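Local coordinates for ABC transporter binding protein AcbH (Actinoplanes, PDB 3OO8) that binds beta-D-galactopyranose as the extracellular solute receptor of a bacterial ABC transporter, at residues F194-L197 / N198-N202. The protein carries 2 engineered substitutions. Numbering follows the deposited sequence.
Sequences FDIL and NLRIN
Ile196 and Arg200, one helical turn apart, run side by side on helix 191-201, and the methyl at the end of the isoleucine lies over one face of the guanidinium group. CD1 of Ile196 stands 3.5 Å above the guanidinium plane of Arg200, displaced toward its rim, and 3.7 Å from NH1. The overlap depends in part on CG1 of Ile196 being anti to its backbone N (chi1 -160°), which turns it beside the carbonyl carbon, toward the Arg200 side, and on the bend of Arg200 at chi2. The same Ile196 methyl meets CD1 of Leu199 at 4.2 Å, and on another side of the helix CB of Leu197 approaches CD1 of Ile201 at 4.4 Å.

Backbone bonds from i+4 to i tie the last turns together. Asn198 N to Phe194 O (2.9 Å) is the straightest of the four that join 194-197 to 198-201, at 166° at the hydrogen. Arg200 N to Ile196 O has the same length but closes to only 144°, and Arg200 N also makes a weak i+3 bond to Leu197 O, consistent with some loosening of alpha geometry near the helix end.

The Phe194 ring flanks Asn198, CE2 lying 4.1 Å from its CB, on the face that packs against Leu210 and Val225. The Asp195 side chain lies about 7 Å from that of galactose-binding Trp142.

Beyond the helix, NH1 and NH2 of Arg200 donate to the carbonyls of Tyr295 and Phe284. The buried guanidinium therefore pairs a methyl over one face with neutral carbonyl acceptors, which would probably stabilise its positive charge.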
# COMPACT_ATOMS: atom_id res chain seq x y z
N PHE A 194 -5.94 -7.98 -8.35
CA PHE A 194 -4.96 -8.22 -9.41
C PHE A 194 -3.56 -8.31 -8.80
O PHE A 194 -2.81 -9.28 -9.04
CB PHE A 194 -4.95 -7.15 -10.51
CG PHE A 194 -3.90 -7.43 -11.55
CD1 PHE A 194 -4.19 -8.22 -12.67
CD2 PHE A 194 -2.59 -6.98 -11.38
CE1 PHE A 194 -3.22 -8.53 -13.58
CE2 PHE A 194 -1.59 -7.31 -12.29
CZ PHE A 194 -1.92 -8.07 -13.40
N ASP A 195 -3.22 -7.31 -7.99
CA ASP A 195 -1.90 -7.27 -7.38
C ASP A 195 -1.56 -8.51 -6.59
O ASP A 195 -0.47 -9.07 -6.71
CB ASP A 195 -1.77 -6.08 -6.44
CG ASP A 195 -1.82 -4.74 -7.14
OD1 ASP A 195 -1.70 -4.62 -8.38
OD2 ASP A 195 -1.97 -3.76 -6.33
N ILE A 196 -2.47 -8.94 -5.72
CA ILE A 196 -2.14 -10.06 -4.83
C ILE A 196 -2.05 -11.39 -5.60
O ILE A 196 -1.18 -12.22 -5.28
CB ILE A 196 -3.09 -10.13 -3.60
CG1 ILE A 196 -2.48 -10.94 -2.45
CG2 ILE A 196 -4.51 -10.64 -3.94
CD1 ILE A 196 -1.06 -10.54 -2.01
N LEU A 197 -2.95 -11.61 -6.56
CA LEU A 197 -2.86 -12.81 -7.42
C LEU A 197 -1.51 -12.81 -8.15
O LEU A 197 -0.86 -13.85 -8.20
CB LEU A 197 -4.00 -12.85 -8.42
CG LEU A 197 -5.35 -13.10 -7.77
CD1 LEU A 197 -6.37 -13.04 -8.86
CD2 LEU A 197 -5.41 -14.49 -7.12
N ASN A 198 -1.13 -11.67 -8.71
CA ASN A 198 0.17 -11.58 -9.40
C ASN A 198 1.36 -11.86 -8.48
O ASN A 198 2.27 -12.63 -8.84
CB ASN A 198 0.28 -10.22 -10.12
CG ASN A 198 1.28 -10.23 -11.27
OD1 ASN A 198 1.48 -11.26 -11.93
ND2 ASN A 198 1.84 -9.05 -11.58
N LEU A 199 1.34 -11.28 -7.27
CA LEU A 199 2.41 -11.52 -6.28
C LEU A 199 2.48 -12.98 -5.83
O LEU A 199 3.55 -13.46 -5.50
CB LEU A 199 2.17 -10.67 -5.03
CG LEU A 199 2.32 -9.16 -5.22
CD1 LEU A 199 1.86 -8.37 -4.01
CD2 LEU A 199 3.78 -8.82 -5.54
N ARG A 200 1.32 -13.64 -5.75
CA ARG A 200 1.27 -15.03 -5.30
C ARG A 200 1.59 -16.04 -6.40
O ARG A 200 2.11 -17.11 -6.08
CB ARG A 200 -0.14 -15.34 -4.78
CG ARG A 200 -0.41 -14.63 -3.47
CD ARG A 200 0.21 -15.37 -2.26
NE ARG A 200 -0.23 -14.79 -0.99
CZ ARG A 200 0.31 -13.71 -0.42
NH1 ARG A 200 1.36 -13.10 -0.97
NH2 ARG A 200 -0.19 -13.26 0.71
N ILE A 201 1.26 -15.73 -7.66
CA ILE A 201 1.50 -16.65 -8.80
C ILE A 201 2.88 -16.41 -9.43
O ILE A 201 3.65 -17.37 -9.62
CB ILE A 201 0.42 -16.46 -9.87
CG1 ILE A 201 -0.91 -16.89 -9.26
CG2 ILE A 201 0.67 -17.35 -11.11
CD1 ILE A 201 -2.13 -16.46 -10.08
N ASN A 202 3.16 -15.14 -9.73
CA ASN A 202 4.36 -14.73 -10.47
C ASN A 202 5.49 -14.12 -9.64
O ASN A 202 6.65 -14.10 -10.08
CB ASN A 202 3.98 -13.80 -11.62
CG ASN A 202 3.01 -14.46 -12.60
OD1 ASN A 202 1.92 -13.92 -12.87
ND2 ASN A 202 3.35 -15.65 -13.06